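Local coordinates for protein geranyltranstransferase (Legionella pneumophila subsp. pneumophila, PDB 3LOM) that probably condenses isopentenyl diphosphate with allylic diphosphates, using magnesium, to make farnesyl diphosphate and perhaps geranylgeranyl diphosphate in isoprene biosynthesis, at residues Q18-E21 / L22-Q26; A41-Y44 / A45-G49. All coordinates share one frame; numbering follows the deposited sequence.

Contact 1 of 2, residues Q18-E21 / L22-Q26; sequences QRHE and LYLEQ
R19 and Y23 are joined by the backbone bond from Y23 N to R19 O, at 2.9 Å, one of four successive i to i+4 bonds that run through this part of helix 5-28. L22 N gives its hydrogen to Q18 O and L24 N to H20 O. The run closes with E25 N to E21 O at 3.1 Å, where the N-H points most nearly at its acceptor (166°). Outward from this frame, methylene groups settle against the carbonyls one turn back: L22 CB lies 3.3 Å from Q18 O, and Y23 CB 3.4 Å from R19 O.

The side-chain meeting belongs to H20 and L24, which lie alongside each other and point the same way. With CG anti to the backbone N (chi1 160°), the H20 imidazole is carried forward along the helix, and L24 CD1 approaches it obliquely, 3.7 Å from H20 CE1. A flat ring and a branched aliphatic chain suit this buried side, where P55, Y59 and E80 also touch H20 and L46 touches L24.

R19 and Y23 send polar ends to other helices: R19 NE forms a salt bridge with D73, and Y23 OH a weak hydrogen bond with R134. The chemistry thus implies a helix one-sided only in part: H20 and L24 make a buried patch, R19, its charge probably balanced by D73, anchors the helix to helix 69-91, and Q18 is exposed, as is the aliphatic L22.

Contact 2 of 2, residues A41-Y44 / A45-G49; sequences ALHY and ALFSG
A45 and A41 are joined by an i to i+4 bond, A45 N to A41 O at 2.9 Å, near the C-terminal end of helix 36-46 in the all-helical isoprenoid synthase fold. The A45 methyl sits 3.4 Å from A41 O. L46 N follows with a bond of 3.0 Å to L42 O. A45, being small, suits a place close against helix 69-91, while both leucines touch M123 of helix 113-135 and L42 also packs on I157 of the second subunit.

At F47 the backbone becomes extended and leaves the helix. Its CG is anti to the carbonyl carbon (chi1 -64°), which brings the phenyl back beside the last turn: H43 O meets the ring edge in plane, 3.5 Å from F47 CD1. The F47 and H43 side chains lie side by side and point the same way, with F47 CE1 obliquely placed 3.9 Å from H43 CD2; a bond from H43 ND1 to R39 O orients the imidazole.

S48 leads on to G49, the first residue of the Gly-Gly-Lys-Arg sequence, whose lysine in relatives binds isopentenyl diphosphate. One lysine ties the helix end to this departing chain: K104 NZ is hydrogen-bonded to both Y44 O and S48 OG.

Contacts 1 and 2 belong to successive helices, 5-28 and 36-46, with centres about 12 Å apart, and F47 joins them. Its phenyl ring, just past the second helix, reaches the first: F47 CZ lies 3.7 Å from L24 CB, F47 CE2 3.3 Å from E21 O, and F47 CE1 3.3 Å from E25 OE2. The ring therefore packs on the aliphatic base of L24; E21 O comes near the ring plane at CE2, whereas E25 OE2 stands well out of that plane, nearest CE1. E25 OE2 also lies 2.9 Å from H43 CD2. Neither contact holds a ligand, but contact 2 ends on the first glycine of the Gly-Gly-Lys-Arg sequence, so this interhelical packing adjoins a probable substrate-binding loop.

Contact 1 of 2, residues Q18-E21 / L22-Q26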
# COMPACT_ATOMS: atom_id res chain seq x y z
N GLN A 18 10.14 -4.24 23.34
CA GLN A 18 11.49 -3.66 23.26
C GLN A 18 12.25 -4.12 22.02
O GLN A 18 12.85 -3.30 21.33
CB GLN A 18 12.31 -4.01 24.51
CG GLN A 18 11.93 -3.25 25.78
CD GLN A 18 12.73 -3.71 26.99
OE1 GLN A 18 12.15 -4.11 28.00
NE2 GLN A 18 14.06 -3.65 26.89
N ARG A 19 12.20 -5.43 21.75
CA ARG A 19 12.83 -6.02 20.57
C ARG A 19 12.21 -5.47 19.28
O ARG A 19 12.93 -5.13 18.32
CB ARG A 19 12.74 -7.56 20.61
CG ARG A 19 13.12 -8.23 19.29
CD ARG A 19 13.30 -9.74 19.39
NE ARG A 19 13.93 -10.23 18.16
CZ ARG A 19 14.79 -11.24 18.10
NH1 ARG A 19 15.13 -11.91 19.19
NH2 ARG A 19 15.31 -11.59 16.93
N HIS A 20 10.88 -5.35 19.28
CA HIS A 20 10.14 -4.86 18.12
C HIS A 20 10.43 -3.39 17.82
O HIS A 20 10.66 -3.02 16.66
CB HIS A 20 8.63 -5.11 18.31
CG HIS A 20 7.76 -4.26 17.43
ND1 HIS A 20 7.74 -4.38 16.06
CD2 HIS A 20 6.89 -3.27 17.73
CE1 HIS A 20 6.90 -3.50 15.55
NE2 HIS A 20 6.36 -2.82 16.55
N GLU A 21 10.44 -2.56 18.87
CA GLU A 21 10.75 -1.13 18.73
C GLU A 21 12.18 -0.89 18.24
O GLU A 21 12.43 -0.02 17.40
CB GLU A 21 10.51 -0.40 20.05
CG GLU A 21 9.05 -0.32 20.45
CD GLU A 21 8.83 0.31 21.81
OE1 GLU A 21 9.83 0.62 22.49
OE2 GLU A 21 7.66 0.51 22.19
N LEU A 22 13.11 -1.70 18.75
CA LEU A 22 14.52 -1.63 18.40
C LEU A 22 14.72 -2.05 16.94
O LEU A 22 15.55 -1.47 16.23
CB LEU A 22 15.33 -2.53 19.33
CG LEU A 22 16.55 -2.04 20.13
CD1 LEU A 22 16.43 -0.59 20.61
CD2 LEU A 22 16.79 -2.98 21.32
N TYR A 23 13.96 -3.05 16.51
CA TYR A 23 14.03 -3.52 15.13
C TYR A 23 13.44 -2.50 14.15
O TYR A 23 13.93 -2.37 13.03
CB TYR A 23 13.37 -4.89 14.94
CG TYR A 23 13.59 -5.47 13.56
CD1 TYR A 23 12.61 -5.37 12.57
CD2 TYR A 23 14.80 -6.09 13.24
CE1 TYR A 23 12.84 -5.88 11.28
CE2 TYR A 23 15.03 -6.60 11.97
CZ TYR A 23 14.04 -6.49 11.00
OH TYR A 23 14.27 -7.00 9.74
N LEU A 24 12.41 -1.77 14.58
CA LEU A 24 11.81 -0.72 13.74
C LEU A 24 12.73 0.47 13.51
O LEU A 24 12.83 0.95 12.38
CB LEU A 24 10.46 -0.24 14.30
CG LEU A 24 9.18 -0.82 13.69
CD1 LEU A 24 7.95 -0.20 14.36
CD2 LEU A 24 9.14 -0.61 12.17
N GLU A 25 13.39 0.92 14.58
CA GLU A 25 14.39 2.00 14.51
C GLU A 25 15.49 1.72 13.52
O GLU A 25 15.77 2.55 12.65
CB GLU A 25 15.02 2.26 15.88
CG GLU A 25 14.46 3.44 16.63
CD GLU A 25 14.53 4.74 15.84
OE1 GLU A 25 15.61 5.36 15.78
OE2 GLU A 25 13.50 5.14 15.30
N GLN A 26 16.10 0.55 13.66
CA GLN A 26 17.18 0.11 12.79
C GLN A 26 16.72 0.12 11.35
O GLN A 26 17.38 0.69 10.49
CB GLN A 26 17.68 -1.29 13.19
CG GLN A 26 18.55 -1.32 14.45
CD GLN A 26 19.93 -0.70 14.25
OE1 GLN A 26 20.46 -0.05 15.15
NE2 GLN A 26 20.51 -0.89 13.07

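Contact 2 of 2, residues A41-Y44 / A45-G49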
# COMPACT_ATOMS: atom_id res chain seq x y z
N ALA A 41 7.71 12.42 10.51
CA ALA A 41 6.35 11.96 10.81
C ALA A 41 6.23 10.46 10.96
O ALA A 41 5.50 9.98 11.84
CB ALA A 41 5.37 12.49 9.80
N LEU A 42 6.96 9.71 10.13
CA LEU A 42 7.13 8.26 10.34
C LEU A 42 7.51 7.91 11.77
O LEU A 42 6.87 7.07 12.40
CB LEU A 42 8.21 7.71 9.41
CG LEU A 42 7.82 7.31 7.99
CD1 LEU A 42 9.06 7.19 7.13
CD2 LEU A 42 7.08 6.00 8.01
N HIS A 43 8.56 8.56 12.28
CA HIS A 43 9.06 8.31 13.63
C HIS A 43 8.08 8.77 14.70
O HIS A 43 7.97 8.13 15.74
CB HIS A 43 10.43 8.97 13.82
CG HIS A 43 11.54 8.21 13.17
ND1 HIS A 43 12.04 8.53 11.92
CD2 HIS A 43 12.24 7.12 13.58
CE1 HIS A 43 13.01 7.68 11.61
NE2 HIS A 43 13.15 6.82 12.60
N TYR A 44 7.37 9.86 14.45
CA TYR A 44 6.34 10.34 15.38
C TYR A 44 5.19 9.34 15.52
O TYR A 44 4.72 9.05 16.63
CB TYR A 44 5.78 11.69 14.94
CG TYR A 44 4.71 12.22 15.88
CD1 TYR A 44 5.06 12.82 17.09
CD2 TYR A 44 3.35 12.11 15.57
CE1 TYR A 44 4.10 13.30 17.96
CE2 TYR A 44 2.37 12.58 16.44
CZ TYR A 44 2.76 13.18 17.63
OH TYR A 44 1.82 13.66 18.51
N ALA A 45 4.75 8.82 14.38
CA ALA A 45 3.60 7.92 14.35
C ALA A 45 3.91 6.53 14.89
O ALA A 45 3.12 5.97 15.65
CB ALA A 45 3.05 7.84 12.94
N LEU A 46 5.08 5.99 14.53
CA LEU A 46 5.44 4.61 14.86
C LEU A 46 5.85 4.30 16.30
O LEU A 46 5.85 3.13 16.70
CB LEU A 46 6.55 4.10 13.93
CG LEU A 46 6.13 3.40 12.64
CD1 LEU A 46 7.36 2.84 11.96
CD2 LEU A 46 5.12 2.28 12.91
N PHE A 47 6.22 5.31 17.08
CA PHE A 47 6.74 5.05 18.42
C PHE A 47 5.93 5.72 19.50
O PHE A 47 5.78 6.95 19.51
CB PHE A 47 8.22 5.41 18.52
CG PHE A 47 9.10 4.58 17.64
CD1 PHE A 47 9.51 5.07 16.40
CD2 PHE A 47 9.50 3.31 18.03
CE1 PHE A 47 10.32 4.30 15.57
CE2 PHE A 47 10.32 2.53 17.20
CZ PHE A 47 10.73 3.03 15.97
N SER A 48 5.39 4.90 20.39
CA SER A 48 4.57 5.37 21.50
C SER A 48 4.84 4.53 22.75
O SER A 48 5.56 3.53 22.69
CB SER A 48 3.08 5.32 21.14
OG SER A 48 2.80 6.15 20.03
N GLY A 49 4.26 4.97 23.87
CA GLY A 49 4.26 4.20 25.11
C GLY A 49 3.25 3.06 25.06
O GLY A 49 2.41 3.00 24.15